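Local coordinates for protein L-glyceraldehyde 3-phosphate reductase (Clostridium beijerinckii, PDB 6HG6) that probably reduces aldehydes such as furfural with NADPH as an aldo-keto reductase, binding the cofactor in a TIM barrel, at residues Tyr42-Lys46 / Arg79-Asp84; Arg89-Ser95 / Met127-Asp133; Leu153-Lys158 / Leu185-Phe189. One frame throughout, in Å; residues are numbered along the deposited sequence. Where two conformers were deposited one is given.

Contact 1: Tyr42-Lys46 / Arg79-Asp84; sequences YNNMK and RILRDD
The guanidinium of Arg79 lies flat on the ring of Tyr42, the two planes only 6° apart and their centres 3.7 Å from each other. Cation-pi attraction adds to the stack, since Arg79 CZ stands over the ring face. With chi1 at -174° the Tyr42 ring points away from its own backbone N, and Arg79, extended from CG to NE, runs over one face of it, its CD 3.5 Å from Tyr42 CE1.

Both segments belong to outer helices of the aldo-keto reductase TIM barrel, 42-54 and 72-85, which cross here at -75° as measured on the short segments. Apolar contact is carried by Ile80. Its CG1 lies 3.7 Å from Tyr42 CE1 and 3.9 Å from Lys46 CG, and its CD1 reaches Met45 CB; Cys49 of helix 42-54 packs on the same isoleucine.

The remaining charged groups are Asp83, Lys46 and Asp84. Asp83 OD2 sits 3.0 Å from Tyr42 OH, the carboxylate nearly perpendicular to the ring, and makes a long salt bridge to Arg79 NE at 3.8 Å. Lys46 NZ stays 4.5 Å from Asp84 OD2, an attraction beyond salt-bridge range.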
loop_
_atom_site.group_PDB
_atom_site.type_symbol
_atom_site.label_atom_id
_atom_site.label_comp_id
_atom_site.label_asym_id
_atom_site.label_seq_id
_atom_site.Cartn_x
_atom_site.Cartn_y
_atom_site.Cartn_z
ATOM N N TYR A 42 -9.812 19.934 -2.505
ATOM C CA TYR A 42 -8.345 20.125 -2.557
ATOM C C TYR A 42 -7.757 20.430 -1.164
ATOM O O TYR A 42 -6.689 19.876 -0.833
ATOM C CB TYR A 42 -7.987 21.194 -3.581
ATOM C CG TYR A 42 -6.498 21.292 -3.736
ATOM C CD1 TYR A 42 -5.780 20.229 -4.244
ATOM C CD2 TYR A 42 -5.808 22.410 -3.304
ATOM C CE1 TYR A 42 -4.405 20.289 -4.372
ATOM C CE2 TYR A 42 -4.431 22.486 -3.415
ATOM C CZ TYR A 42 -3.730 21.422 -3.954
ATOM O OH TYR A 42 -2.364 21.474 -4.072
ATOM N N ASN A 43 -8.376 21.322 -0.402
ATOM C CA ASN A 43 -7.902 21.642 0.978
ATOM C C ASN A 43 -7.915 20.378 1.857
ATOM O O ASN A 43 -6.944 20.206 2.623
ATOM C CB ASN A 43 -8.630 22.840 1.575
ATOM C CG ASN A 43 -8.243 24.140 0.892
ATOM O OD1 ASN A 43 -9.064 25.051 0.766
ATOM N ND2 ASN A 43 -7.009 24.251 0.434
ATOM N N ASN A 44 -8.905 19.484 1.720
ATOM C CA ASN A 44 -8.936 18.233 2.518
ATOM C C ASN A 44 -7.788 17.317 2.073
ATOM O O ASN A 44 -7.157 16.727 2.944
ATOM C CB ASN A 44 -10.251 17.469 2.443
ATOM C CG ASN A 44 -10.316 16.381 3.497
ATOM O OD1 ASN A 44 -10.273 16.649 4.704
ATOM N ND2 ASN A 44 -10.396 15.135 3.063
ATOM N N MET A 45 -7.540 17.174 0.765
ATOM C CA MET A 45 -6.454 16.284 0.279
ATOM C C MET A 45 -5.118 16.780 0.828
ATOM O O MET A 45 -4.322 15.940 1.261
ATOM C CB MET A 45 -6.361 16.282 -1.248
ATOM C CG MET A 45 -7.589 15.702 -1.883
ATOM S SD MET A 45 -7.367 15.602 -3.684
ATOM C CE MET A 45 -8.209 17.074 -4.227
ATOM N N LYS A 46 -4.865 18.084 0.745
ATOM C CA LYS A 46 -3.615 18.674 1.293
ATOM C C LYS A 46 -3.498 18.338 2.763
ATOM O O LYS A 46 -2.430 17.873 3.158
ATOM C CB LYS A 46 -3.552 20.194 1.159
ATOM C CG LYS A 46 -3.068 20.699 -0.184
ATOM C CD LYS A 46 -3.358 22.153 -0.407
ATOM C CE LYS A 46 -2.948 23.059 0.721
ATOM N NZ LYS A 46 -3.556 24.407 0.589
ATOM N N ARG A 79 -0.169 18.443 -7.798
ATOM C CA ARG A 79 -0.429 19.819 -7.355
ATOM C C ARG A 79 0.025 19.984 -5.901
ATOM O O ARG A 79 0.561 21.048 -5.560
ATOM C CB ARG A 79 -1.901 20.171 -7.519
ATOM C CG ARG A 79 -2.201 21.621 -7.221
ATOM C CD ARG A 79 -3.700 21.847 -7.439
ATOM N NE ARG A 79 -4.091 23.164 -6.999
ATOM C CZ ARG A 79 -5.362 23.532 -6.799
ATOM N NH1 ARG A 79 -6.352 22.663 -6.983
ATOM N NH2 ARG A 79 -5.621 24.760 -6.382
ATOM N N ILE A 80 -0.207 18.995 -5.053
ATOM C CA ILE A 80 0.214 19.108 -3.637
ATOM C C ILE A 80 1.759 19.174 -3.585
ATOM O O ILE A 80 2.317 19.990 -2.790
ATOM C CB ILE A 80 -0.387 17.934 -2.863
ATOM C CG1 ILE A 80 -1.916 18.080 -2.795
ATOM C CG2 ILE A 80 0.246 17.867 -1.464
ATOM C CD1 ILE A 80 -2.610 16.820 -2.393
ATOM N N LEU A 81 2.413 18.388 -4.419
ATOM C CA LEU A 81 3.897 18.413 -4.528
ATOM C C LEU A 81 4.352 19.795 -4.975
ATOM O O LEU A 81 5.112 20.447 -4.234
ATOM C CB LEU A 81 4.386 17.349 -5.506
ATOM C CG LEU A 81 4.352 15.947 -4.948
ATOM C CD1 LEU A 81 4.446 14.951 -6.082
ATOM C CD2 LEU A 81 5.462 15.758 -3.916
ATOM N N ARG A 82 3.788 20.295 -6.061
ATOM C CA ARG A 82 4.191 21.602 -6.621
ATOM C C ARG A 82 3.981 22.695 -5.569
ATOM O O ARG A 82 4.829 23.592 -5.446
ATOM C CB ARG A 82 3.372 21.807 -7.903
ATOM C CG ARG A 82 3.538 23.115 -8.650
ATOM C CD ARG A 82 3.052 22.981 -10.101
ATOM N NE ARG A 82 1.809 22.219 -10.309
ATOM C CZ ARG A 82 1.707 20.955 -10.795
ATOM N NH1 ARG A 82 0.515 20.393 -10.897
ATOM N NH2 ARG A 82 2.764 20.242 -11.172
ATOM N N ASP A 83 2.854 22.679 -4.865
ATOM C CA ASP A 83 2.473 23.801 -3.992
ATOM C C ASP A 83 3.181 23.738 -2.635
ATOM O O ASP A 83 3.420 24.800 -2.067
ATOM C CB ASP A 83 0.967 23.786 -3.754
ATOM C CG ASP A 83 0.128 24.193 -4.957
ATOM O OD1 ASP A 83 0.738 24.558 -6.005
ATOM O OD2 ASP A 83 -1.158 24.159 -4.818
ATOM N N ASP A 84 3.463 22.551 -2.115
ATOM C CA ASP A 84 3.929 22.456 -0.713
ATOM C C ASP A 84 4.898 21.308 -0.451
ATOM O O ASP A 84 5.745 21.493 0.425
ATOM C CB ASP A 84 2.726 22.260 0.204
ATOM C CG ASP A 84 1.901 23.530 0.380
ATOM O OD1 ASP A 84 2.387 24.478 1.127
ATOM O OD2 ASP A 84 0.797 23.601 -0.269
#

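Contact 2: Arg89-Ser95 / Met127-Asp133; sequences RDELLIS and MGLEYVD. With EDO (1,2-ethanediol), chain G.
Arg89 reaches across to Leu129, Tyr131 and Asp133. From CB the chain bends at chi2 (-94°), and CG and CD run beside a bound 1,2-ethanediol, Arg89 CG 3.5 Å from its C2. Arg89 NE lies 4.0 Å from Leu129 CD2 and donates to a water that also accepts from Glu130 N. At the tip, NH1 and NH2 of Arg89 both grip Asp133 OD2 end-on, NH1 at 2.9 Å on the syn lone pair and NH2 from above the carboxylate plane, the two planes 88° apart. Arg89 NH2 also donates to Tyr131 O at 3.0 Å, which fixes the rotation of the guanidinium. Ile94 N supplies a third donor to Asp133 OD2, at 2.7 Å and nearly straight (170°). Asp133 N returns a bond to Ile94 O at 2.8 Å. Ile94, whose CD1 lies over one face of the guanidinium, meets Leu129 tip to tip, Ile94 CG2 3.9 Å from Leu129 CD1. The contact joins the starts of neighbouring parallel barrel strands 93-98 and 132-137, the ends of a beta-alpha-beta unit through helix 113-127; Phe77 and Leu81 of helix 72-85 cover Ile94 and Leu129, while Leu163 of strand 162-168 packs on Tyr131 and Asp133.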
loop_
_atom_site.group_PDB
_atom_site.type_symbol
_atom_site.label_atom_id
_atom_site.label_comp_id
_atom_site.label_asym_id
_atom_site.label_seq_id
_atom_site.Cartn_x
_atom_site.Cartn_y
_atom_site.Cartn_z
ATOM N N ARG A 89 10.615 16.304 -1.167
ATOM C CA ARG A 89 10.512 15.133 -2.075
ATOM C C ARG A 89 11.557 14.066 -1.735
ATOM O O ARG A 89 11.239 12.852 -1.878
ATOM C CB ARG A 89 10.569 15.548 -3.545
ATOM C CG ARG A 89 10.182 14.440 -4.505
ATOM C CD ARG A 89 11.393 13.697 -4.971
ATOM N NE ARG A 89 10.974 12.565 -5.808
ATOM C CZ ARG A 89 10.574 11.373 -5.362
ATOM N NH1 ARG A 89 10.477 11.127 -4.067
ATOM N NH2 ARG A 89 10.243 10.419 -6.214
ATOM N N ASP A 90 12.744 14.466 -1.279
ATOM C CA ASP A 90 13.796 13.453 -1.011
ATOM C C ASP A 90 13.540 12.737 0.330
ATOM O O ASP A 90 14.283 11.846 0.673
ATOM C CB ASP A 90 15.165 14.095 -1.137
ATOM C CG ASP A 90 15.517 14.444 -2.568
ATOM O OD1 ASP A 90 14.828 13.999 -3.488
ATOM O OD2 ASP A 90 16.505 15.200 -2.733
ATOM N N GLU A 91 12.559 13.186 1.092
ATOM C CA GLU A 91 12.112 12.511 2.315
ATOM C C GLU A 91 10.900 11.640 2.013
ATOM O O GLU A 91 10.388 11.043 2.987
ATOM C CB GLU A 91 11.791 13.557 3.365
ATOM C CG GLU A 91 13.022 14.142 4.001
ATOM C CD GLU A 91 12.706 15.303 4.916
ATOM O OE1 GLU A 91 12.084 15.077 5.957
ATOM O OE2 GLU A 91 13.056 16.438 4.529
ATOM N N LEU A 92 10.416 11.595 0.774
ATOM C CA LEU A 92 9.177 10.839 0.479
ATOM C C LEU A 92 9.478 9.651 -0.403
ATOM O O LEU A 92 10.347 9.737 -1.241
ATOM C CB LEU A 92 8.158 11.738 -0.216
ATOM C CG LEU A 92 7.700 12.944 0.579
ATOM C CD1 LEU A 92 6.755 13.792 -0.247
ATOM C CD2 LEU A 92 7.060 12.537 1.888
ATOM N N LEU A 93 8.737 8.579 -0.226
ATOM C CA LEU A 93 8.710 7.486 -1.206
ATOM C C LEU A 93 7.364 7.569 -1.901
ATOM O O LEU A 93 6.286 7.505 -1.230
ATOM C CB LEU A 93 8.838 6.090 -0.613
ATOM C CG LEU A 93 10.122 5.772 0.087
ATOM C CD1 LEU A 93 10.080 4.317 0.553
ATOM C CD2 LEU A 93 11.323 6.083 -0.779
ATOM N N ILE A 94 7.415 7.781 -3.199
ATOM C CA ILE A 94 6.216 7.887 -4.032
ATOM C C ILE A 94 6.195 6.700 -4.973
ATOM O O ILE A 94 7.200 6.417 -5.645
ATOM C CB ILE A 94 6.220 9.221 -4.779
ATOM C CG1 ILE A 94 6.333 10.397 -3.806
ATOM C CG2 ILE A 94 4.985 9.278 -5.661
ATOM C CD1 ILE A 94 6.703 11.704 -4.468
ATOM N N SER A 95 5.086 6.001 -5.014
ATOM C CA SER A 95 4.942 4.873 -5.947
ATOM C C SER A 95 3.895 5.209 -7.013
ATOM O O SER A 95 2.983 6.032 -6.785
ATOM C CB SER A 95 4.535 3.626 -5.241
ATOM O OG SER A 95 3.253 3.841 -4.632
ATOM N N MET A 127 2.202 13.750 -12.119
ATOM C CA MET A 127 2.736 14.033 -10.756
ATOM C C MET A 127 3.834 15.102 -10.792
ATOM O O MET A 127 4.204 15.604 -9.708
ATOM C CB MET A 127 3.251 12.769 -10.085
ATOM C CG MET A 127 2.094 11.826 -9.760
ATOM S SD MET A 127 2.592 10.498 -8.659
ATOM C CE MET A 127 3.304 9.335 -9.820
ATOM N N GLY A 128 4.329 15.476 -11.970
ATOM C CA GLY A 128 5.408 16.462 -12.095
ATOM C C GLY A 128 6.718 15.935 -11.522
ATOM O O GLY A 128 7.461 16.739 -10.962
ATOM N N LEU A 129 6.995 14.638 -11.650
ATOM C CA LEU A 129 8.199 14.008 -11.058
ATOM C C LEU A 129 9.170 13.595 -12.163
ATOM O O LEU A 129 8.734 13.296 -13.315
ATOM C CB LEU A 129 7.827 12.742 -10.272
ATOM C CG LEU A 129 7.032 12.934 -8.978
ATOM C CD1 LEU A 129 6.565 11.602 -8.423
ATOM C CD2 LEU A 129 7.829 13.736 -7.980
ATOM N N GLU A 130 10.437 13.543 -11.794
ATOM C CA GLU A 130 11.520 13.000 -12.645
ATOM C C GLU A 130 11.494 11.472 -12.548
ATOM O O GLU A 130 11.794 10.796 -13.533
ATOM C CB GLU A 130 12.858 13.578 -12.192
ATOM C CG GLU A 130 13.934 13.471 -13.244
ATOM C CD GLU A 130 13.728 14.299 -14.501
ATOM O OE1 GLU A 130 13.046 15.366 -14.407
ATOM O OE2 GLU A 130 14.228 13.852 -15.587
ATOM N N TYR A 131 11.128 10.943 -11.385
ATOM C CA TYR A 131 11.058 9.502 -11.152
ATOM C C TYR A 131 10.142 9.233 -9.993
ATOM O O TYR A 131 9.952 10.094 -9.169
ATOM C CB TYR A 131 12.430 8.894 -10.873
ATOM C CG TYR A 131 13.166 9.505 -9.723
ATOM C CD1 TYR A 131 12.981 9.084 -8.427
ATOM C CD2 TYR A 131 14.097 10.511 -9.943
ATOM C CE1 TYR A 131 13.667 9.658 -7.381
ATOM C CE2 TYR A 131 14.782 11.098 -8.890
ATOM C CZ TYR A 131 14.554 10.681 -7.596
ATOM O OH TYR A 131 15.257 11.232 -6.556
ATOM N N VAL A 132 9.610 8.037 -9.981
ATOM C CA VAL A 132 8.929 7.506 -8.789
ATOM C C VAL A 132 9.948 6.647 -8.013
ATOM O O VAL A 132 10.932 6.119 -8.593
ATOM C CB VAL A 132 7.675 6.694 -9.124
ATOM C CG1 VAL A 132 6.585 7.602 -9.665
ATOM C CG2 VAL A 132 7.965 5.506 -10.044
ATOM N N ASP A 133 9.731 6.491 -6.733
ATOM C CA ASP A 133 10.650 5.655 -5.914
ATOM C C ASP A 133 10.408 4.195 -6.235
ATOM O O ASP A 133 11.401 3.455 -6.292
ATOM C CB ASP A 133 10.471 5.973 -4.435
ATOM C CG ASP A 133 10.822 7.434 -4.204
ATOM O OD1 ASP A 133 12.016 7.748 -4.090
ATOM O OD2 ASP A 133 9.881 8.261 -4.214
HETATM C C1 EDO G . 10.809 16.694 -8.615
HETATM O O1 EDO G . 11.197 15.462 -9.211
HETATM C C2 EDO G . 10.094 16.533 -7.329
HETATM O O2 EDO G . 9.065 17.494 -7.111
HETATM O O HOH W 1 11.572 13.392 -8.777
HETATM O O HOH W 2 14.220 11.442 -4.039
#

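Contact 3: Leu153-Lys158 / Leu185-Phe189; sequences LDTAVK and LKCPF. With EDO (1,2-ethanediol), chain I.
Lys158 NZ bridges from the last turn of helix 146-158 to the backbone carbonyls of Leu185 and Lys186, where a Schellman motif ends helix 172-184 of the TIM barrel. The bond from Lys158 NZ to Lys186 O, 3.1 Å long, arrives from well above the carbonyl plane, 66° out of it; that from the same NZ to Leu185 O is weak, at 3.0 Å. Carbonyls at the C-terminal end of a helix carry partial negative charge, which would probably favour the ammonium group there.

Beside this polar group, Asp154 and Val157 face the chain that leads into strand 189-195. Asp154 OD1 comes within 3.3 Å of Cys187 CB, while its CB and CG lie against the side chain of Leu185. Cys187 SG, turned away from its own backbone N by a chi1 of -177°, fits against the helix and meets Val157 CG2 at 3.8 Å. The other branch of Val157, CG1, touches Pro188 CD.

The lysine is held in place from within its own helix. One turn back, Asp154 OD1 accepts from Lys158 NZ through its syn lone pair, a salt bridge of 2.7 Å, and the bends of the lysine chain at chi2 and chi4 bring the ammonium back to the carboxylate. Lys186, with positive phi, is where the Schellman turn redirects the chain, presenting both carbonyls to the lysine. Further out, Leu182 of helix 172-184 packs on Cys187, and strand 162-168, which links the two helices in the chain, contributes Ala162 against Val157 and Tyr164 against Pro188. A water joins the two segments once more, donating to Asp154 OD2 at 2.6 Å and to Leu185 O at 2.8 Å.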
loop_
_atom_site.group_PDB
_atom_site.type_symbol
_atom_site.label_atom_id
_atom_site.label_comp_id
_atom_site.label_asym_id
_atom_site.label_seq_id
_atom_site.Cartn_x
_atom_site.Cartn_y
_atom_site.Cartn_z
ATOM N N LEU A 153 9.545 -3.091 -16.347
ATOM C CA LEU A 153 9.930 -2.483 -15.049
ATOM C C LEU A 153 11.432 -2.174 -15.090
ATOM O O LEU A 153 11.882 -1.107 -14.611
ATOM C CB LEU A 153 9.601 -3.431 -13.905
ATOM C CG LEU A 153 8.133 -3.781 -13.698
ATOM C CD1 LEU A 153 7.946 -4.569 -12.422
ATOM C CD2 LEU A 153 7.304 -2.533 -13.637
ATOM N N ASP A 154 12.219 -3.097 -15.622
ATOM C CA ASP A 154 13.680 -2.910 -15.710
ATOM C C ASP A 154 14.003 -1.670 -16.574
ATOM O O ASP A 154 14.856 -0.863 -16.195
ATOM C CB ASP A 154 14.356 -4.148 -16.252
ATOM C CG ASP A 154 15.863 -3.976 -16.411
ATOM O OD1 ASP A 154 16.532 -3.717 -15.358
ATOM O OD2 ASP A 154 16.346 -4.059 -17.574
ATOM N N THR A 155 13.326 -1.500 -17.700
ATOM C CA THR A 155 13.526 -0.325 -18.555
ATOM C C THR A 155 13.198 0.940 -17.750
ATOM O O THR A 155 13.964 1.898 -17.847
ATOM C CB THR A 155 12.685 -0.424 -19.821
ATOM O OG1 THR A 155 13.191 -1.546 -20.556
ATOM C CG2 THR A 155 12.736 0.855 -20.610
ATOM N N ALA A 156 12.121 0.940 -16.980
ATOM C CA ALA A 156 11.742 2.070 -16.113
ATOM C C ALA A 156 12.891 2.427 -15.150
ATOM O O ALA A 156 13.293 3.616 -15.079
ATOM C CB ALA A 156 10.494 1.748 -15.356
ATOM N N VAL A 157 13.462 1.436 -14.469
ATOM C CA VAL A 157 14.571 1.684 -13.523
ATOM C C VAL A 157 15.818 2.122 -14.284
ATOM O O VAL A 157 16.447 3.118 -13.912
ATOM C CB VAL A 157 14.819 0.435 -12.667
ATOM C CG1 VAL A 157 16.107 0.574 -11.915
ATOM C CG2 VAL A 157 13.628 0.124 -11.774
ATOM N N LYS A 158 16.207 1.421 -15.347
ATOM C CA LYS A 158 17.473 1.734 -16.056
ATOM C C LYS A 158 17.384 3.056 -16.812
ATOM O O LYS A 158 18.454 3.618 -17.115
ATOM C CB LYS A 158 17.858 0.554 -16.947
ATOM C CG LYS A 158 18.053 -0.728 -16.141
ATOM C CD LYS A 158 19.108 -0.649 -15.052
ATOM C CE LYS A 158 18.972 -1.852 -14.128
ATOM N NZ LYS A 158 19.136 -3.121 -14.859
ATOM N N LEU A 185 18.150 -9.536 -14.778
ATOM C CA LEU A 185 18.236 -8.198 -15.387
ATOM C C LEU A 185 18.993 -7.233 -14.471
ATOM O O LEU A 185 19.209 -6.117 -14.913
ATOM C CB LEU A 185 16.819 -7.692 -15.640
ATOM C CG LEU A 185 16.044 -8.496 -16.666
ATOM C CD1 LEU A 185 14.579 -8.077 -16.642
ATOM C CD2 LEU A 185 16.641 -8.333 -18.048
ATOM N N LYS A 186 19.339 -7.648 -13.243
ATOM C CA LYS A 186 20.035 -6.798 -12.243
ATOM C C LYS A 186 19.219 -5.539 -12.012
ATOM O O LYS A 186 19.733 -4.419 -12.136
ATOM C CB LYS A 186 21.461 -6.478 -12.703
ATOM C CG LYS A 186 22.359 -7.686 -12.770
ATOM C CD LYS A 186 23.797 -7.274 -12.872
ATOM C CE LYS A 186 24.728 -8.344 -12.374
ATOM N NZ LYS A 186 24.614 -9.556 -13.205
ATOM N N CYS A 187 17.934 -5.741 -11.760
ATOM C CA CYS A 187 16.963 -4.684 -11.492
ATOM C C CYS A 187 16.545 -4.753 -10.042
ATOM O O CYS A 187 16.006 -5.782 -9.613
ATOM C CB CYS A 187 15.736 -4.854 -12.361
ATOM S SG CYS A 187 14.547 -3.514 -12.138
ATOM N N PRO A 188 16.776 -3.678 -9.258
ATOM C CA PRO A 188 16.299 -3.636 -7.873
ATOM C C PRO A 188 14.804 -3.947 -7.807
ATOM O O PRO A 188 14.014 -3.285 -8.429
ATOM C CB PRO A 188 16.562 -2.198 -7.414
ATOM C CG PRO A 188 17.706 -1.720 -8.331
ATOM C CD PRO A 188 17.512 -2.459 -9.639
ATOM N N PHE A 189 14.450 -4.933 -7.009
ATOM C CA PHE A 189 13.068 -5.419 -6.855
ATOM C C PHE A 189 12.926 -5.680 -5.355
ATOM O O PHE A 189 13.613 -6.565 -4.866
ATOM C CB PHE A 189 12.842 -6.667 -7.712
ATOM C CG PHE A 189 11.578 -7.398 -7.335
ATOM C CD1 PHE A 189 10.432 -6.702 -7.010
ATOM C CD2 PHE A 189 11.530 -8.775 -7.281
ATOM C CE1 PHE A 189 9.283 -7.368 -6.575
ATOM C CE2 PHE A 189 10.373 -9.451 -6.903
ATOM C CZ PHE A 189 9.256 -8.746 -6.527
HETATM C C1 EDO I . 21.612 3.653 -15.237
HETATM O O1 EDO I . 20.361 3.123 -14.799
HETATM C C2 EDO I . 21.998 3.276 -16.623
HETATM O O2 EDO I . 20.918 3.068 -17.524
HETATM O O HOH W 3 18.761 -5.035 -17.459
#

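All three contacts belong to one TIM barrel but join different layers of it. Contact 2 links two barrel strands at their starts, has six of eleven touching residues buried, and is held by a salt bridge and backbone hydrogen bonds. Contacts 1 and 3 lie farther out, their centres each about 20 Å from the centre of the chain against 15 Å for contact 2, with only two touching residues buried in each: contact 1 pairs two outer helices by stacking and apolar contact, contact 3 ties a helix end to a loop through a lysine and main-chain carbonyls. Contacts 1 and 2 touch through Leu81 of helix 72-85; contact 3 stands apart, its nearest atoms about 7 Å from contact 2.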